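Local coordinates for NIPSNAP domain protein (Burkholderia xenovorans, PDB 5K9F) that is of unknown function but belongs to the NipSnap family and binds oxamic acid in a pocket between its helices and its antiparallel sheet, at residues G21-F26 and N57-L62; L35-G40 and N81-S86. All coordinates share one frame; numbering follows the deposited sequence. Where two conformers were deposited one is given.

Interaction 1 of 2, residues G21-F26 and N57-L62; sequences GSVSTF and NRVIQL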
ATOM      1  N   GLY A  21     -21.189  -5.661   0.515  1.00 17.60           N
ATOM      2  CA  GLY A  21     -22.627  -5.623   0.603  1.00 19.57           C
ATOM      3  C   GLY A  21     -23.198  -5.758   1.995  1.00 18.18           C
ATOM      4  O   GLY A  21     -24.426  -5.701   2.145  1.00 20.62           O
ATOM      5  N   SER A  22     -22.363  -5.923   3.014  1.00 18.08           N
ATOM      6  CA  SER A  22     -22.842  -6.291   4.339  1.00 15.78           C
ATOM      7  C   SER A  22     -22.945  -5.115   5.309  1.00 15.19           C
ATOM      8  O   SER A  22     -23.346  -5.320   6.461  1.00 17.00           O
ATOM      9  CB  SER A  22     -21.939  -7.386   4.933  1.00 16.87           C
ATOM     10  OG  SER A  22     -20.687  -6.865   5.333  1.00 17.76           O
ATOM     11  N   VAL A  23     -22.631  -3.889   4.875  1.00 15.80           N
ATOM     12  CA  VAL A  23     -22.578  -2.760   5.811  1.00 13.85           C
ATOM     13  C   VAL A  23     -23.929  -2.535   6.486  1.00 16.96           C
ATOM     14  O   VAL A  23     -24.009  -2.379   7.710  1.00 16.78           O
ATOM     15  CB  VAL A  23     -22.096  -1.482   5.100  1.00 16.48           C
ATOM     16  CG1 VAL A  23     -22.333  -0.262   6.005  1.00 20.49           C
ATOM     17  CG2 VAL A  23     -20.623  -1.601   4.754  1.00 20.67           C
ATOM     18  N   SER A  24     -25.011  -2.484   5.707  1.00 18.08           N
ATOM     19  CA  SER A  24     -26.303  -2.193   6.323  0.56 17.85           C
ATOM     20  C   SER A  24     -26.728  -3.307   7.276  1.00 19.12           C
ATOM     21  O   SER A  24     -27.319  -3.031   8.330  1.00 22.46           O
ATOM     22  CB  SER A  24     -27.365  -1.950   5.252  0.56 24.04           C
ATOM     23  OG  SER A  24     -27.606  -3.114   4.493  0.56 22.43           O
ATOM     24  N   THR A  25     -26.422  -4.562   6.943  1.00 18.02           N
ATOM     25  CA  THR A  25     -26.733  -5.667   7.849  1.00 19.40           C
ATOM     26  C   THR A  25     -25.940  -5.546   9.144  1.00 17.48           C
ATOM     27  O   THR A  25     -26.489  -5.730  10.242  1.00 19.21           O
ATOM     28  CB  THR A  25     -26.432  -7.002   7.166  1.00 22.10           C
ATOM     29  OG1 THR A  25     -27.259  -7.146   6.007  1.00 23.56           O
ATOM     30  CG2 THR A  25     -26.700  -8.165   8.107  1.00 22.17           C
ATOM     31  N   PHE A  26     -24.648  -5.230   9.033  1.00 15.31           N
ATOM     32  CA  PHE A  26     -23.808  -5.077  10.218  1.00 14.19           C
ATOM     33  C   PHE A  26     -24.313  -3.943  11.100  1.00 16.92           C
ATOM     34  O   PHE A  26     -24.437  -4.100  12.322  1.00 16.94           O
ATOM     35  CB  PHE A  26     -22.352  -4.832   9.804  1.00 14.73           C
ATOM     36  CG  PHE A  26     -21.410  -4.679  10.968  1.00 17.08           C
ATOM     37  CD1 PHE A  26     -21.190  -3.434  11.543  1.00 14.77           C
ATOM     38  CD2 PHE A  26     -20.748  -5.781  11.489  1.00 22.11           C
ATOM     39  CE1 PHE A  26     -20.346  -3.289  12.616  1.00 17.20           C
ATOM     40  CE2 PHE A  26     -19.888  -5.647  12.561  1.00 21.19           C
ATOM     41  CZ  PHE A  26     -19.687  -4.396  13.132  1.00 21.75           C
ATOM     42  N   ASN A  57     -17.371  -0.549   1.906  1.00 16.06           N
ATOM     43  CA  ASN A  57     -17.624  -1.583   2.910  1.00 13.45           C
ATOM     44  C   ASN A  57     -16.755  -1.422   4.152  1.00 12.71           C
ATOM     45  O   ASN A  57     -16.447  -2.409   4.825  1.00 13.60           O
ATOM     46  CB  ASN A  57     -17.442  -2.983   2.317  1.00 16.82           C
ATOM     47  CG  ASN A  57     -18.232  -3.157   1.051  1.00 17.06           C
ATOM     48  OD1 ASN A  57     -19.457  -3.070   1.073  1.00 18.66           O
ATOM     49  ND2 ASN A  57     -17.545  -3.372  -0.074  1.00 15.49           N
ATOM     50  N   ARG A  58     -16.361  -0.193   4.478  1.00  9.99           N
ATOM     51  CA  ARG A  58     -15.668   0.092   5.723  1.00 10.61           C
ATOM     52  C   ARG A  58     -16.631   0.674   6.728  1.00 11.11           C
ATOM     53  O   ARG A  58     -17.482   1.502   6.382  1.00 12.59           O
ATOM     54  CB  ARG A  58     -14.541   1.108   5.533  1.00 11.11           C
ATOM     55  CG  ARG A  58     -13.312   0.578   4.834  1.00 12.27           C
ATOM     56  CD  ARG A  58     -12.272   1.693   4.758  1.00 11.68           C
ATOM     57  NE  ARG A  58     -12.686   2.761   3.839  1.00 11.16           N
ATOM     58  CZ  ARG A  58     -12.307   4.031   3.937  1.00 12.81           C
ATOM     59  NH1 ARG A  58     -11.509   4.430   4.927  1.00 15.33           N
ATOM     60  NH2 ARG A  58     -12.727   4.914   3.028  1.00 14.48           N
ATOM     61  N   VAL A  59     -16.502   0.262   7.985  0.54 11.76           N
ATOM     62  CA  VAL A  59     -17.117   0.988   9.089  0.54 12.63           C
ATOM     63  C   VAL A  59     -16.001   1.538   9.963  0.54 15.36           C
ATOM     64  O   VAL A  59     -15.039   0.829  10.284  0.54 14.56           O
ATOM     65  CB  VAL A  59     -18.110   0.128   9.891  0.54 10.35           C
ATOM     66  CG1 VAL A  59     -19.368  -0.141   9.056  0.54 13.32           C
ATOM     67  CG2 VAL A  59     -17.483  -1.176  10.354  0.54 10.59           C
ATOM     68  N   ILE A  60     -16.126   2.808  10.325  1.00 13.31           N
ATOM     69  CA  ILE A  60     -15.079   3.580  10.972  1.00 12.60           C
ATOM     70  C   ILE A  60     -15.652   4.145  12.257  1.00 11.92           C
ATOM     71  O   ILE A  60     -16.711   4.785  12.235  1.00 13.63           O
ATOM     72  CB  ILE A  60     -14.582   4.703  10.047  1.00 11.87           C
ATOM     73  CG1 ILE A  60     -13.932   4.090   8.800  1.00 13.24           C
ATOM     74  CG2 ILE A  60     -13.599   5.598  10.764  1.00 14.66           C
ATOM     75  CD1 ILE A  60     -13.664   5.133   7.735  1.00 21.59           C
ATOM     76  N   GLN A  61     -14.973   3.894  13.383  1.00 11.68           N
ATOM     77  CA  GLN A  61     -15.482   4.383  14.654  1.00 13.68           C
ATOM     78  C   GLN A  61     -14.406   5.149  15.403  1.00 14.34           C
ATOM     79  O   GLN A  61     -13.229   4.795  15.364  1.00 14.62           O
ATOM     80  CB  GLN A  61     -16.025   3.241  15.530  1.00 17.63           C
ATOM     81  CG  GLN A  61     -15.115   2.069  15.705  1.00 23.19           C
ATOM     82  CD  GLN A  61     -15.860   0.853  16.203  1.00 18.21           C
ATOM     83  OE1 GLN A  61     -16.012   0.661  17.403  1.00 24.09           O
ATOM     84  NE2 GLN A  61     -16.343   0.028  15.276  1.00 22.18           N
ATOM     85  N   LEU A  62     -14.817   6.218  16.075  1.00 11.26           N
ATOM     86  CA  LEU A  62     -13.920   6.997  16.911  0.64 11.83           C
ATOM     87  C   LEU A  62     -14.429   6.960  18.342  1.00 13.99           C
ATOM     88  O   LEU A  62     -15.607   7.214  18.594  1.00 13.73           O
ATOM     89  CB  LEU A  62     -13.803   8.445  16.428  0.64 14.06           C
ATOM     90  CG  LEU A  62     -12.958   8.600  15.158  0.64 13.19           C
ATOM     91  CD1 LEU A  62     -13.792   8.369  13.909  0.64 17.47           C
ATOM     92  CD2 LEU A  62     -12.298   9.967  15.130  0.64 15.87           C
TER
HETATM   93  O   HOH W   1     -22.090  -2.870   2.038  1.00 22.38           O
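The backbones of 21-26 and 57-62 come closest at Val23 and Asn57, whose CA atoms lie 5.9 Å apart, where the start of helix 23-33 meets the residue just before strand 58-65. The contact joins a helix to the antiparallel sheet, consistent with the dimeric alpha-beta barrel clan to which the NIPSNAP family belongs. Its polar end centres on Asn57 OD1. Gly21 N donates to Asn57 OD1 at 3.2 Å, with a nearly straight N-H...O angle of 166°. The donor sits well above the carbonyl plane, 54° out of it. A water donates to Asn57 OD1 at 2.8 Å and accepts from Val23 N at 3.1 Å, tying the first helical turn to the residue before the strand. The amide nitrogen of Asn57 bonds to Gln98 OE1 of the third subunit, so both ends of the amide are held.

The apolar part begins with Val23. Its CG2 branch points opposite its carbonyl carbon and comes over the backbone of Asn57, with CG2 3.5 Å from Asn57 CA. In the Val59 conformer described, Val23 CG1 is 4.3 Å from Val59 CG1. One turn along the helix, Phe26 carries its ring against the same valine. Phe26 CE1 is 4.2 Å from Val59 CG2 of that conformer, and the methyl approaches obliquely. On the other side of the strand, Arg58 NE bonds to Asp55 O, and NH1 forms a salt bridge with Glu101 of the second subunit.

The chemistry is divided along the contact. One asparagine oxygen takes two donors at the partly exposed edge, while Val59 meets Val23 and Phe26 further in. Phe26 also lines the oxamic acid pocket, so the packing on Val59 probably helps to position its ring.

Interaction 2 of 2, residues L35-G40 and N81-S86; sequences LAIQAG and NPQWKS. With OXM (oxamic acid), chain B.
Asn81 OD1, next to Ile37, accepts from two backbone N-H groups at the start of helix 82-91. Asn81 is the N-cap of that helix, which packs here against helix 35-42 in the helical layer over the sheet. The bond from Trp84 N to Asn81 OD1 measures 3.0 Å, with the donor tilted 29° from the carbonyl plane. With the weak bond from Gln83 N, it keeps the amide oxygen turned to the helix start. Ile37 CG2 is 4.0 Å from Asn81 CG.

The two short helical segments run at 128° to each other, with axes 9.9 Å apart at closest. Ile37 points between them and touches with two branches. Its CD1 reaches Gln83 CB at 3.6 Å, the side chains crossing at about a right angle. Its CG2 also packs on Trp84 CB.

Gln38 lies along the pocket side. Its side chain runs out extended from CB, which carries the amide past the far end of the indole. Gln38 CD is 3.7 Å from Trp84 CH2, the two planes 43° apart. Gln38 OE1 is hydrogen-bonded to Tyr30 OH, which helps to set the rotation of the amide. Leu78 of helix 68-79 packs on Ile37, Gln38 and Trp84.

The six-membered ring of Trp84 lines the oxamic acid pocket: Trp84 CH2 is 3.6 Å from ligand O1, and ligand N1 lies at the ring edge, in its plane.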
ATOM      1  N   LEU A  35     -24.519  -1.931  20.393  1.00 18.83           N
ATOM      2  CA  LEU A  35     -24.240  -0.529  20.700  1.00 18.36           C
ATOM      3  C   LEU A  35     -24.365  -0.227  22.194  1.00 21.53           C
ATOM      4  O   LEU A  35     -23.465   0.377  22.791  1.00 19.52           O
ATOM      5  CB  LEU A  35     -25.183   0.372  19.899  1.00 20.40           C
ATOM      6  CG  LEU A  35     -25.164   1.854  20.264  1.00 20.02           C
ATOM      7  CD1 LEU A  35     -23.785   2.470  20.024  1.00 21.34           C
ATOM      8  CD2 LEU A  35     -26.233   2.592  19.473  1.00 23.12           C
ATOM      9  N   ALA A  36     -25.484  -0.612  22.813  1.00 19.57           N
ATOM     10  CA  ALA A  36     -25.682  -0.253  24.213  1.00 19.79           C
ATOM     11  C   ALA A  36     -24.602  -0.865  25.094  1.00 22.36           C
ATOM     12  O   ALA A  36     -24.088  -0.205  26.001  1.00 23.52           O
ATOM     13  CB  ALA A  36     -27.073  -0.686  24.684  1.00 21.52           C
ATOM     14  N   ILE A  37     -24.223  -2.112  24.813  1.00 21.02           N
ATOM     15  CA  ILE A  37     -23.185  -2.775  25.600  1.00 19.68           C
ATOM     16  C   ILE A  37     -21.837  -2.099  25.387  1.00 20.10           C
ATOM     17  O   ILE A  37     -21.129  -1.775  26.351  1.00 22.24           O
ATOM     18  CB  ILE A  37     -23.117  -4.270  25.241  1.00 22.30           C
ATOM     19  CG1 ILE A  37     -24.445  -4.962  25.553  1.00 30.01           C
ATOM     20  CG2 ILE A  37     -21.972  -4.946  25.981  1.00 26.98           C
ATOM     21  CD1 ILE A  37     -24.571  -6.304  24.881  1.00 29.30           C
ATOM     22  N   GLN A  38     -21.463  -1.882  24.121  1.00 19.10           N
ATOM     23  CA  GLN A  38     -20.142  -1.340  23.815  1.00 16.02           C
ATOM     24  C   GLN A  38     -20.006   0.101  24.291  1.00 19.95           C
ATOM     25  O   GLN A  38     -18.996   0.468  24.900  1.00 19.43           O
ATOM     26  CB  GLN A  38     -19.856  -1.431  22.318  1.00 16.31           C
ATOM     27  CG  GLN A  38     -18.451  -0.920  22.007  1.00 17.60           C
ATOM     28  CD  GLN A  38     -18.004  -1.212  20.588  1.00 17.59           C
ATOM     29  OE1 GLN A  38     -18.762  -1.048  19.626  1.00 17.56           O
ATOM     30  NE2 GLN A  38     -16.758  -1.671  20.449  1.00 21.99           N
ATOM     31  N   ALA A  39     -21.008   0.941  24.011  1.00 18.50           N
ATOM     32  CA  ALA A  39     -20.952   2.321  24.480  1.00 21.55           C
ATOM     33  C   ALA A  39     -20.991   2.379  25.999  1.00 28.45           C
ATOM     34  O   ALA A  39     -20.344   3.235  26.612  1.00 23.37           O
ATOM     35  CB  ALA A  39     -22.102   3.129  23.883  1.00 28.82           C
ATOM     36  N   GLY A  40     -21.743   1.474  26.627  1.00 23.33           N
ATOM     37  CA  GLY A  40     -21.780   1.449  28.078  1.00 24.37           C
ATOM     38  C   GLY A  40     -20.425   1.139  28.685  1.00 26.98           C
ATOM     39  O   GLY A  40     -20.040   1.725  29.698  1.00 28.53           O
ATOM     40  N   ASN A  81     -17.638  -9.452  28.716  1.00 23.23           N
ATOM     41  CA  ASN A  81     -19.084  -9.374  28.904  1.00 22.84           C
ATOM     42  C   ASN A  81     -19.767 -10.496  28.128  1.00 19.16           C
ATOM     43  O   ASN A  81     -19.590 -10.588  26.910  1.00 21.61           O
ATOM     44  CB  ASN A  81     -19.581  -8.008  28.445  1.00 24.11           C
ATOM     45  CG  ASN A  81     -21.072  -7.821  28.633  1.00 29.14           C
ATOM     46  OD1 ASN A  81     -21.882  -8.480  27.983  1.00 37.28           O
ATOM     47  ND2 ASN A  81     -21.441  -6.880  29.489  1.00 32.76           N
ATOM     48  N   PRO A  82     -20.542 -11.364  28.783  1.00 21.17           N
ATOM     49  CA  PRO A  82     -21.147 -12.492  28.054  1.00 24.50           C
ATOM     50  C   PRO A  82     -22.082 -12.072  26.934  1.00 26.12           C
ATOM     51  O   PRO A  82     -22.147 -12.763  25.909  1.00 27.23           O
ATOM     52  CB  PRO A  82     -21.892 -13.259  29.155  1.00 30.88           C
ATOM     53  CG  PRO A  82     -21.211 -12.877  30.403  1.00 33.67           C
ATOM     54  CD  PRO A  82     -20.767 -11.462  30.236  1.00 22.10           C
ATOM     55  N   GLN A  83     -22.817 -10.968  27.087  1.00 24.67           N
ATOM     56  CA  GLN A  83     -23.675 -10.527  25.995  1.00 23.98           C
ATOM     57  C   GLN A  83     -22.860  -9.961  24.841  1.00 24.19           C
ATOM     58  O   GLN A  83     -23.263 -10.088  23.678  1.00 25.02           O
ATOM     59  CB  GLN A  83     -24.688  -9.497  26.493  1.00 28.78           C
ATOM     60  CG  GLN A  83     -25.738 -10.082  27.428  1.00 38.73           C
ATOM     61  CD  GLN A  83     -26.831  -9.090  27.773  1.00 60.99           C
ATOM     62  OE1 GLN A  83     -26.561  -7.971  28.213  1.00 56.25           O
ATOM     63  NE2 GLN A  83     -28.079  -9.497  27.569  1.00 76.18           N
ATOM     64  N   TRP A  84     -21.717  -9.338  25.133  1.00 20.52           N
ATOM     65  CA  TRP A  84     -20.849  -8.887  24.051  1.00 20.30           C
ATOM     66  C   TRP A  84     -20.303 -10.073  23.269  1.00 25.60           C
ATOM     67  O   TRP A  84     -20.273 -10.058  22.031  1.00 21.19           O
ATOM     68  CB  TRP A  84     -19.706  -8.038  24.602  1.00 17.53           C
ATOM     69  CG  TRP A  84     -18.777  -7.546  23.520  1.00 16.78           C
ATOM     70  CD1 TRP A  84     -17.479  -7.921  23.320  1.00 17.89           C
ATOM     71  CD2 TRP A  84     -19.079  -6.577  22.501  1.00 18.58           C
ATOM     72  NE1 TRP A  84     -16.957  -7.246  22.239  1.00 19.48           N
ATOM     73  CE2 TRP A  84     -17.915  -6.408  21.728  1.00 18.54           C
ATOM     74  CE3 TRP A  84     -20.216  -5.822  22.186  1.00 17.42           C
ATOM     75  CZ2 TRP A  84     -17.858  -5.528  20.636  1.00 18.91           C
ATOM     76  CZ3 TRP A  84     -20.158  -4.945  21.106  1.00 18.57           C
ATOM     77  CH2 TRP A  84     -18.988  -4.807  20.345  1.00 16.96           C
ATOM     78  N   LYS A  85     -19.844 -11.101  23.979  1.00 22.16           N
ATOM     79  CA  LYS A  85     -19.332 -12.297  23.317  1.00 26.29           C
ATOM     80  C   LYS A  85     -20.378 -12.892  22.385  1.00 24.48           C
ATOM     81  O   LYS A  85     -20.055 -13.328  21.271  1.00 26.23           O
ATOM     82  CB  LYS A  85     -18.893 -13.329  24.357  1.00 30.24           C
ATOM     83  CG  LYS A  85     -17.640 -12.963  25.137  1.00 26.14           C
ATOM     84  CD  LYS A  85     -17.343 -14.039  26.183  1.00 29.30           C
ATOM     85  CE  LYS A  85     -16.085 -13.733  26.972  1.00 30.01           C
ATOM     86  NZ  LYS A  85     -15.845 -14.767  28.025  1.00 35.18           N
ATOM     87  N   SER A  86     -21.640 -12.908  22.817  0.55 27.00           N
ATOM     88  CA  SER A  86     -22.705 -13.435  21.970  0.55 30.52           C
ATOM     89  C   SER A  86     -22.853 -12.603  20.705  0.55 30.54           C
ATOM     90  O   SER A  86     -22.947 -13.147  19.599  0.55 29.82           O
ATOM     91  CB  SER A  86     -24.023 -13.476  22.745  0.55 31.13           C
ATOM     92  OG  SER A  86     -23.980 -14.455  23.764  0.55 34.87           O
TER
HETATM   93  C1  OXM B 201     -17.241  -4.910  17.030  1.00 26.20           C
HETATM   94  N1  OXM B 201     -16.230  -4.222  17.551  1.00 17.97           N
HETATM   95  O1  OXM B 201     -18.355  -4.403  16.776  1.00 30.18           O
HETATM   96  C2  OXM B 201     -17.073  -6.337  16.697  1.00 24.18           C
HETATM   97  O2  OXM B 201     -18.026  -6.915  16.122  1.00 36.66           O
HETATM   98  O3  OXM B 201     -16.008  -6.936  16.975  1.00 36.44           O

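How the interactions relate
The centres of the two contacts are about 18 Å apart, and their segments alternate along the chain: 21-26, 35-40, 57-62, 81-86. Helix 23-33 and helix 35-42 follow each other, so the first segments of both contacts belong to successive helices. Interaction 1 joins the helical layer to strand 58-65 of the antiparallel sheet. Interaction 2 joins two helices within that layer. They meet where Gln61, from the strand of interaction 1, packs against Gln38 of interaction 2. Both supply walls of the oxamic acid pocket: Phe26 from one, Gln38 and Trp84 from the other. These come from three helices; Tyr16 and Ile95 of the sheet and Phe87 complete the pocket.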